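Acetyl xylan esterase (Metagenome, PDB 6XYC) acts as a bifunctional feruloyl and acetyl xylan esterase, probably cleaving ester-linked acetyl and feruloyl groups from natural xylans. Local coordinates at residues Y100-A105 / L156-H161; Q90-K95 / G150-Y155; V15-D20 / K95-Y100. All coordinates share one frame; numbering follows the deposited sequence.

All three contacts lie along helix 89-103. Contact 2 takes residues 90-95, contact 3 residues 95-100 and contact 1 residues 100-105, so Lys95 and Tyr100 are each shared by neighbours. Contacts 1 and 2 set the helix against one loop, which runs between strands 144-147 and 164-168. Contact 3 sets it against the end of strand 8-16. Centres of contacts 2 and 3 are about 7 Å apart, those of 1 and 3 about 9 Å, those of 1 and 2 about 10 Å. Arg99 joins contacts 2 and 3: its NH2 meets Leu152 O. None of the segments supplies a residue to the inhibitor pocket, which includes Ser121 and His262.

Contact 1 of 3, residues Y100-A105 / L156-H161; sequences YVRSNA and LSTGSH
Arg102 reaches from the last turn of helix 89-103 and grips the loop backbone with both terminal nitrogens. NH1 donates to Gly159 O at 2.9 Å and also to His161 O at 2.9 Å. NH2 donates to the same His161 O, again at 2.9 Å, so this carbonyl takes an end-on pair of bonds. Both oxygens lie in the guanidinium plane. NH1 meets His161 O on a lone pair, while it sits above the carbonyl plane of Gly159. The chain bends at chi3 (-80°), which turns the guanidinium in toward the loop. One of its faces then lies flat on the His161 imidazole, with planes 11° apart and centres 4.0 Å apart. His161 NE2 has its own partner in Asp163.

In this alpha/beta hydrolase the helix lies on the crossover from strand 73-77 to strand 114-120. The loop leads into strand 164-168, which pairs with strand 114-120.

Thr158 adds packing: its methyl CG2 lies against Arg102 CG at 3.6 Å, and its OG1 touches Ser103 CB at 3.4 Å. Ser160 turns away, and its OG bonds to Glu149. At the helix end, Tyr100 O accepts twice from Asn104: from the backbone N at 3.0 Å and from the side-chain ND2 at 2.8 Å.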
loop_
_atom_site.group_PDB
_atom_site.type_symbol
_atom_site.label_atom_id
_atom_site.label_comp_id
_atom_site.label_asym_id
_atom_site.label_seq_id
_atom_site.Cartn_x
_atom_site.Cartn_y
_atom_site.Cartn_z
ATOM N N TYR A 100 -1.464 0.853 -14.854
ATOM C CA TYR A 100 -1.219 2.082 -15.599
ATOM C C TYR A 100 0.263 2.425 -15.613
ATOM O O TYR A 100 0.815 2.802 -16.654
ATOM C CB TYR A 100 -2.021 3.233 -14.998
ATOM C CG TYR A 100 -1.766 4.540 -15.703
ATOM C CD1 TYR A 100 -0.719 5.369 -15.326
ATOM C CD2 TYR A 100 -2.561 4.931 -16.765
ATOM C CE1 TYR A 100 -0.481 6.559 -15.978
ATOM C CE2 TYR A 100 -2.331 6.114 -17.424
ATOM C CZ TYR A 100 -1.291 6.928 -17.028
ATOM O OH TYR A 100 -1.066 8.114 -17.682
ATOM N N VAL A 101 0.920 2.313 -14.458
ATOM C CA VAL A 101 2.331 2.669 -14.361
ATOM C C VAL A 101 3.180 1.696 -15.172
ATOM O O VAL A 101 4.054 2.105 -15.944
ATOM C CB VAL A 101 2.768 2.705 -12.886
ATOM C CG1 VAL A 101 4.266 2.880 -12.784
ATOM C CG2 VAL A 101 2.043 3.822 -12.142
ATOM N N ARG A 102 2.934 0.392 -15.013
ATOM C CA ARG A 102 3.713 -0.601 -15.747
ATOM C C ARG A 102 3.534 -0.426 -17.249
ATOM O O ARG A 102 4.510 -0.432 -18.009
ATOM C CB ARG A 102 3.310 -2.014 -15.322
ATOM C CG ARG A 102 4.025 -3.114 -16.093
ATOM C CD ARG A 102 3.891 -4.472 -15.417
ATOM N NE ARG A 102 4.818 -4.631 -14.302
ATOM C CZ ARG A 102 4.446 -4.769 -13.035
ATOM N NH1 ARG A 102 3.161 -4.773 -12.713
ATOM N NH2 ARG A 102 5.361 -4.905 -12.085
ATOM N N SER A 103 2.286 -0.263 -17.696
ATOM C CA SER A 103 2.028 -0.143 -19.127
ATOM C C SER A 103 2.656 1.123 -19.699
ATOM O O SER A 103 3.206 1.102 -20.806
ATOM C CB SER A 103 0.521 -0.158 -19.395
ATOM O OG SER A 103 0.237 0.011 -20.773
ATOM N N ASN A 104 2.589 2.231 -18.961
ATOM C CA ASN A 104 3.027 3.531 -19.456
ATOM C C ASN A 104 4.424 3.910 -18.979
ATOM O O ASN A 104 4.810 5.077 -19.090
ATOM C CB ASN A 104 2.017 4.599 -19.034
ATOM C CG ASN A 104 0.672 4.436 -19.727
ATOM O OD1 ASN A 104 0.541 4.730 -20.916
ATOM N ND2 ASN A 104 -0.327 3.956 -18.993
ATOM N N ALA A 105 5.200 2.943 -18.486
ATOM C CA ALA A 105 6.492 3.247 -17.876
ATOM C C ALA A 105 7.386 4.046 -18.816
ATOM O O ALA A 105 7.988 5.050 -18.416
ATOM C CB ALA A 105 7.184 1.948 -17.458
ATOM N N LEU A 156 -5.954 -3.565 -18.914
ATOM C CA LEU A 156 -6.242 -4.825 -18.239
ATOM C C LEU A 156 -5.270 -5.925 -18.643
ATOM O O LEU A 156 -5.037 -6.860 -17.868
ATOM C CB LEU A 156 -7.677 -5.253 -18.535
ATOM C CG LEU A 156 -8.767 -4.244 -18.161
ATOM C CD1 LEU A 156 -10.154 -4.815 -18.418
ATOM C CD2 LEU A 156 -8.617 -3.824 -16.706
ATOM N N SER A 157 -4.702 -5.844 -19.849
ATOM C CA SER A 157 -3.766 -6.866 -20.298
ATOM C C SER A 157 -2.416 -6.763 -19.602
ATOM O O SER A 157 -1.621 -7.706 -19.680
ATOM C CB SER A 157 -3.574 -6.770 -21.812
ATOM O OG SER A 157 -2.694 -5.716 -22.148
ATOM N N THR A 158 -2.143 -5.650 -18.927
ATOM C CA THR A 158 -0.873 -5.456 -18.248
ATOM C C THR A 158 -0.893 -6.108 -16.871
ATOM O O THR A 158 -1.918 -6.117 -16.181
ATOM C CB THR A 158 -0.572 -3.962 -18.104
ATOM O OG1 THR A 158 -0.591 -3.332 -19.393
ATOM C CG2 THR A 158 0.784 -3.744 -17.456
ATOM N N GLY A 159 0.253 -6.646 -16.462
ATOM C CA GLY A 159 0.350 -7.250 -15.148
ATOM C C GLY A 159 0.275 -6.219 -14.038
ATOM O O GLY A 159 0.713 -5.073 -14.179
ATOM N N SER A 160 -0.273 -6.650 -12.901
ATOM C CA SER A 160 -0.490 -5.778 -11.756
ATOM C C SER A 160 0.362 -6.168 -10.553
ATOM O O SER A 160 0.077 -5.732 -9.432
ATOM C CB SER A 160 -1.966 -5.781 -11.369
ATOM O OG SER A 160 -2.372 -7.064 -10.920
ATOM N N HIS A 161 1.409 -6.963 -10.763
ATOM C CA HIS A 161 2.226 -7.467 -9.667
ATOM C C HIS A 161 3.179 -6.391 -9.151
ATOM O O HIS A 161 3.560 -5.465 -9.875
ATOM C CB HIS A 161 3.011 -8.699 -10.122
ATOM C CG HIS A 161 4.374 -8.390 -10.658
ATOM N ND1 HIS A 161 4.610 -8.138 -11.993
ATOM C CD2 HIS A 161 5.576 -8.308 -10.039
ATOM C CE1 HIS A 161 5.898 -7.907 -12.171
ATOM N NE2 HIS A 161 6.506 -8.000 -11.001
#

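Contact 2 of 3, residues Q90-K95 / G150-Y155; sequences QIQDVK and GSLGNY
Gln92 lays its side chain over Gly150, where the two backbones come closest. Its CB points toward the loop. CG stands anti to the carbonyl carbon (chi1 -75°), and the chain runs extended from there. CG passes Gly150 CA at 3.6 Å. CD comes nearer still, to 3.4 Å from the same CA. A CB on Gly150 would clash with CD, and a phi of 73° is one that glycine adopts more easily than other residues. At the tip the amide divides its work. OE1 accepts from a water at 2.8 Å, and that water accepts from Ser151 N at 2.8 Å. NE2 donates to Asp147 O, while Asp147 OD1 takes the N-H of Gly150.

This is helix 89-103 of the alpha/beta hydrolase fold, in the position usually called helix B. The loop crossing it follows the small two-stranded sheet 138-147.

A second water links the backbones. It donates to Gln92 O at 2.9 Å and accepts only weakly from Leu152 N. Leu152 brings CD1 toward the helix, 4.0 Å from Gln92 O and a short 3.1 Å from Asp93 OD1. That carboxylate oxygen is paired elsewhere, with Arg80 in a salt bridge and with His25 in a hydrogen bond. The backbone O of Leu152 accepts from Arg99 NH2, one to two turns further along the same helix.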
loop_
_atom_site.group_PDB
_atom_site.type_symbol
_atom_site.label_atom_id
_atom_site.label_comp_id
_atom_site.label_asym_id
_atom_site.label_seq_id
_atom_site.Cartn_x
_atom_site.Cartn_y
_atom_site.Cartn_z
ATOM N N GLN A 90 -11.154 -0.485 -3.243
ATOM C CA GLN A 90 -9.878 0.145 -2.930
ATOM C C GLN A 90 -8.695 -0.641 -3.487
ATOM O O GLN A 90 -7.731 -0.044 -3.984
ATOM C CB GLN A 90 -9.756 0.315 -1.417
ATOM C CG GLN A 90 -10.665 1.390 -0.831
ATOM C CD GLN A 90 -12.118 0.964 -0.760
ATOM O OE1 GLN A 90 -12.424 -0.223 -0.666
ATOM N NE2 GLN A 90 -13.024 1.934 -0.814
ATOM N N ILE A 91 -8.735 -1.972 -3.411
ATOM C CA ILE A 91 -7.626 -2.737 -3.974
ATOM C C ILE A 91 -7.725 -2.793 -5.498
ATOM O O ILE A 91 -6.698 -2.825 -6.186
ATOM C CB ILE A 91 -7.564 -4.144 -3.344
ATOM C CG1 ILE A 91 -6.317 -4.886 -3.820
ATOM C CG2 ILE A 91 -8.812 -4.946 -3.668
ATOM C CD1 ILE A 91 -5.001 -4.158 -3.529
ATOM N N GLN A 92 -8.940 -2.777 -6.055
ATOM C CA GLN A 92 -9.081 -2.669 -7.503
ATOM C C GLN A 92 -8.495 -1.357 -8.006
ATOM O O GLN A 92 -7.903 -1.303 -9.091
ATOM C CB GLN A 92 -10.551 -2.775 -7.908
ATOM C CG GLN A 92 -11.119 -4.175 -7.844
ATOM C CD GLN A 92 -12.471 -4.270 -8.515
ATOM O OE1 GLN A 92 -12.900 -3.346 -9.205
ATOM N NE2 GLN A 92 -13.154 -5.387 -8.316
ATOM N N ASP A 93 -8.653 -0.283 -7.231
ATOM C CA ASP A 93 -8.039 0.990 -7.594
ATOM C C ASP A 93 -6.524 0.871 -7.623
ATOM O O ASP A 93 -5.872 1.289 -8.586
ATOM C CB ASP A 93 -8.477 2.071 -6.607
ATOM C CG ASP A 93 -9.936 2.449 -6.770
ATOM O OD1 ASP A 93 -10.541 2.067 -7.790
ATOM O OD2 ASP A 93 -10.485 3.128 -5.870
ATOM N N VAL A 94 -5.945 0.294 -6.570
ATOM C CA VAL A 94 -4.497 0.113 -6.511
ATOM C C VAL A 94 -4.021 -0.711 -7.701
ATOM O O VAL A 94 -3.046 -0.360 -8.372
ATOM C CB VAL A 94 -4.089 -0.541 -5.178
ATOM C CG1 VAL A 94 -2.590 -0.833 -5.177
ATOM C CG2 VAL A 94 -4.479 0.346 -4.010
ATOM N N LYS A 95 -4.709 -1.822 -7.987
ATOM C CA LYS A 95 -4.292 -2.677 -9.095
ATOM C C LYS A 95 -4.327 -1.914 -10.414
ATOM O O LYS A 95 -3.421 -2.048 -11.243
ATOM C CB LYS A 95 -5.188 -3.916 -9.156
ATOM C CG LYS A 95 -5.127 -4.791 -7.904
ATOM C CD LYS A 95 -3.927 -5.732 -7.913
ATOM C CE LYS A 95 -3.879 -6.565 -6.642
ATOM N NZ LYS A 95 -3.008 -7.772 -6.775
ATOM N N GLY A 150 -9.979 -6.771 -10.519
ATOM C CA GLY A 150 -10.889 -5.788 -11.072
ATOM C C GLY A 150 -10.710 -5.604 -12.570
ATOM O O GLY A 150 -9.866 -6.221 -13.226
ATOM N N SER A 151 -11.544 -4.716 -13.112
ATOM C CA SER A 151 -11.587 -4.448 -14.544
ATOM C C SER A 151 -11.509 -2.955 -14.842
ATOM O O SER A 151 -11.953 -2.514 -15.907
ATOM C CB SER A 151 -12.862 -5.009 -15.173
ATOM O OG SER A 151 -12.831 -6.422 -15.290
ATOM N N LEU A 152 -10.931 -2.170 -13.943
ATOM C CA LEU A 152 -10.919 -0.727 -14.102
ATOM C C LEU A 152 -9.881 -0.292 -15.128
ATOM O O LEU A 152 -8.751 -0.793 -15.154
ATOM C CB LEU A 152 -10.627 -0.057 -12.761
ATOM C CG LEU A 152 -11.657 -0.094 -11.636
ATOM C CD1 LEU A 152 -11.119 0.717 -10.466
ATOM C CD2 LEU A 152 -12.989 0.442 -12.106
ATOM N N GLY A 153 -10.269 0.657 -15.969
ATOM C CA GLY A 153 -9.323 1.280 -16.864
ATOM C C GLY A 153 -9.087 0.488 -18.136
ATOM O O GLY A 153 -9.771 -0.491 -18.450
ATOM N N ASN A 154 -8.063 0.930 -18.874
ATOM C CA ASN A 154 -7.812 0.457 -20.230
ATOM C C ASN A 154 -6.468 -0.253 -20.374
ATOM O O ASN A 154 -5.893 -0.282 -21.462
ATOM C CB ASN A 154 -7.879 1.620 -21.216
ATOM C CG ASN A 154 -9.266 2.213 -21.335
ATOM O OD1 ASN A 154 -10.238 1.656 -20.829
ATOM N ND2 ASN A 154 -9.361 3.360 -22.005
ATOM N N TYR A 155 -5.964 -0.854 -19.301
ATOM C CA TYR A 155 -4.682 -1.549 -19.337
ATOM C C TYR A 155 -4.802 -2.929 -18.710
ATOM O O TYR A 155 -3.869 -3.441 -18.089
ATOM C CB TYR A 155 -3.615 -0.702 -18.652
ATOM C CG TYR A 155 -3.532 0.681 -19.252
ATOM C CD1 TYR A 155 -2.775 0.920 -20.392
ATOM C CD2 TYR A 155 -4.229 1.744 -18.694
ATOM C CE1 TYR A 155 -2.696 2.183 -20.950
ATOM C CE2 TYR A 155 -4.163 3.007 -19.246
ATOM C CZ TYR A 155 -3.392 3.225 -20.372
ATOM O OH TYR A 155 -3.318 4.485 -20.923
HETATM O O HOH W 1 -8.951 -2.886 -11.247
HETATM O O HOH W 2 -13.855 -3.783 -11.764
#

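Contact 3 of 3, residues V15-D20 / K95-Y100; sequences VNYASD and KAAIRY
Tyr17 and Tyr100 meet at their CB atoms, 3.7 Å apart, and each contributes a ring to the contact. The CH-pi contacts come first. Ala97 CB sits over the centre of the Tyr17 ring, 3.8 Å from the centroid and only 1° off the ring normal. Tyr17 CA stands over one face of the Tyr100 ring, 4.1 Å from its centroid and well off the normal. Tyr17 CG takes the crowded position between backbone N and carbonyl carbon (chi1 62°), which folds the ring down along the helix.

Apolar contacts surround these. Ala96 CB touches Tyr17 CE1 at 3.9 Å. Val15 CG1 packs against Tyr100 CZ at 3.7 Å, the two side chains crossing at about a right angle. Tyr100 OH is hydrogen-bonded to Tyr108 OH. Replacing Tyr100 with an alanine would remove the ring, and is likely to leave Val15 CG1 and Tyr17 CA without their cover and Tyr108 OH without its hydroxyl partner.

No direct hydrogen bond crosses the contact, but two waters do. One donates to both Tyr17 O and Ala96 O, each at 2.7 Å. The other donates to Asn16 O and lies 3.3 Å from Tyr100 OH. The Tyr17 hydroxyl bonds to Asn78 O.

Bonds within segment 15-20 fix its shape. Asn16 OD1 accepts from Ala18 N, an Asx turn, and from Asp20 N on the opposite face of its plane. Asn16 ND2 donates to Asp20 OD2.

The chain thus turns away from strand 8-16 just where it meets helix 89-103. That strand pairs antiparallel with strand 26-32, and the contact seats the end of this hairpin on a sheet-flanking helix, as in the alpha/beta hydrolase fold.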
loop_
_atom_site.group_PDB
_atom_site.type_symbol
_atom_site.label_atom_id
_atom_site.label_comp_id
_atom_site.label_asym_id
_atom_site.label_seq_id
_atom_site.Cartn_x
_atom_site.Cartn_y
_atom_site.Cartn_z
ATOM N N VAL A 15 -2.694 12.820 -12.949
ATOM C CA VAL A 15 -2.819 11.928 -14.093
ATOM C C VAL A 15 -3.844 10.864 -13.730
ATOM O O VAL A 15 -3.686 10.154 -12.732
ATOM C CB VAL A 15 -1.464 11.298 -14.444
ATOM C CG1 VAL A 15 -1.621 10.296 -15.560
ATOM C CG2 VAL A 15 -0.454 12.388 -14.800
ATOM N N ASN A 16 -4.912 10.771 -14.514
ATOM C CA ASN A 16 -5.934 9.765 -14.264
ATOM C C ASN A 16 -5.440 8.412 -14.763
ATOM O O ASN A 16 -4.967 8.296 -15.899
ATOM C CB ASN A 16 -7.245 10.142 -14.950
ATOM C CG ASN A 16 -8.384 9.222 -14.562
ATOM O OD1 ASN A 16 -8.570 8.161 -15.161
ATOM N ND2 ASN A 16 -9.149 9.616 -13.544
ATOM N N TYR A 17 -5.538 7.390 -13.910
ATOM C CA TYR A 17 -5.054 6.061 -14.253
ATOM C C TYR A 17 -6.171 5.089 -14.609
ATOM O O TYR A 17 -5.878 3.951 -14.992
ATOM C CB TYR A 17 -4.200 5.489 -13.105
ATOM C CG TYR A 17 -4.913 5.284 -11.777
ATOM C CD1 TYR A 17 -5.791 4.224 -11.594
ATOM C CD2 TYR A 17 -4.674 6.134 -10.702
ATOM C CE1 TYR A 17 -6.429 4.028 -10.386
ATOM C CE2 TYR A 17 -5.309 5.945 -9.490
ATOM C CZ TYR A 17 -6.180 4.890 -9.339
ATOM O OH TYR A 17 -6.821 4.694 -8.135
ATOM N N ALA A 18 -7.435 5.501 -14.500
ATOM C CA ALA A 18 -8.566 4.628 -14.780
ATOM C C ALA A 18 -9.337 5.039 -16.030
ATOM O O ALA A 18 -10.443 4.533 -16.259
ATOM C CB ALA A 18 -9.519 4.594 -13.585
ATOM N N SER A 19 -8.789 5.944 -16.837
ATOM C CA SER A 19 -9.464 6.407 -18.044
ATOM C C SER A 19 -10.871 6.908 -17.727
ATOM O O SER A 19 -11.818 6.686 -18.485
ATOM C CB SER A 19 -9.514 5.300 -19.100
ATOM O OG SER A 19 -8.218 4.898 -19.495
ATOM N N ASP A 20 -11.019 7.564 -16.578
ATOM C CA ASP A 20 -12.290 8.186 -16.237
ATOM C C ASP A 20 -12.062 9.619 -15.781
ATOM O O ASP A 20 -10.980 10.179 -15.988
ATOM C CB ASP A 20 -13.035 7.368 -15.172
ATOM C CG ASP A 20 -12.294 7.278 -13.854
ATOM O OD1 ASP A 20 -12.509 6.268 -13.153
ATOM O OD2 ASP A 20 -11.535 8.200 -13.495
ATOM N N LYS A 95 -4.709 -1.822 -7.987
ATOM C CA LYS A 95 -4.292 -2.677 -9.095
ATOM C C LYS A 95 -4.327 -1.914 -10.414
ATOM O O LYS A 95 -3.421 -2.048 -11.243
ATOM C CB LYS A 95 -5.188 -3.916 -9.156
ATOM C CG LYS A 95 -5.127 -4.791 -7.904
ATOM C CD LYS A 95 -3.927 -5.732 -7.913
ATOM C CE LYS A 95 -3.879 -6.565 -6.642
ATOM N NZ LYS A 95 -3.008 -7.772 -6.775
ATOM N N ALA A 96 -5.356 -1.090 -10.615
ATOM C CA ALA A 96 -5.449 -0.304 -11.839
ATOM C C ALA A 96 -4.311 0.698 -11.929
ATOM O O ALA A 96 -3.756 0.927 -13.008
ATOM C CB ALA A 96 -6.797 0.417 -11.902
ATOM N N ALA A 97 -3.945 1.307 -10.803
ATOM C CA ALA A 97 -2.819 2.232 -10.815
ATOM C C ALA A 97 -1.530 1.513 -11.187
ATOM O O ALA A 97 -0.722 2.038 -11.959
ATOM C CB ALA A 97 -2.669 2.904 -9.448
ATOM N N ILE A 98 -1.314 0.316 -10.633
ATOM C CA ILE A 98 -0.121 -0.462 -10.953
ATOM C C ILE A 98 -0.074 -0.768 -12.445
ATOM O O ILE A 98 0.967 -0.625 -13.098
ATOM C CB ILE A 98 -0.088 -1.756 -10.120
ATOM C CG1 ILE A 98 0.122 -1.449 -8.638
ATOM C CG2 ILE A 98 1.006 -2.672 -10.636
ATOM C CD1 ILE A 98 -0.263 -2.587 -7.728
ATOM N N ARG A 99 -1.197 -1.225 -13.003
ATOM C CA ARG A 99 -1.243 -1.540 -14.429
ATOM C C ARG A 99 -0.952 -0.305 -15.274
ATOM O O ARG A 99 -0.276 -0.391 -16.307
ATOM C CB ARG A 99 -2.614 -2.115 -14.786
ATOM C CG ARG A 99 -2.920 -3.471 -14.165
ATOM C CD ARG A 99 -4.109 -4.132 -14.848
ATOM N NE ARG A 99 -5.346 -3.361 -14.716
ATOM C CZ ARG A 99 -6.222 -3.512 -13.729
ATOM N NH1 ARG A 99 -6.006 -4.406 -12.774
ATOM N NH2 ARG A 99 -7.319 -2.767 -13.694
ATOM N N TYR A 100 -1.464 0.853 -14.854
ATOM C CA TYR A 100 -1.219 2.082 -15.599
ATOM C C TYR A 100 0.263 2.425 -15.613
ATOM O O TYR A 100 0.815 2.802 -16.654
ATOM C CB TYR A 100 -2.021 3.233 -14.998
ATOM C CG TYR A 100 -1.766 4.540 -15.703
ATOM C CD1 TYR A 100 -0.719 5.369 -15.326
ATOM C CD2 TYR A 100 -2.561 4.931 -16.765
ATOM C CE1 TYR A 100 -0.481 6.559 -15.978
ATOM C CE2 TYR A 100 -2.331 6.114 -17.424
ATOM C CZ TYR A 100 -1.291 6.928 -17.028
ATOM O OH TYR A 100 -1.066 8.114 -17.682
HETATM O O HOH W 3 -3.948 9.509 -18.256
HETATM O O HOH W 4 -5.203 1.309 -15.243
#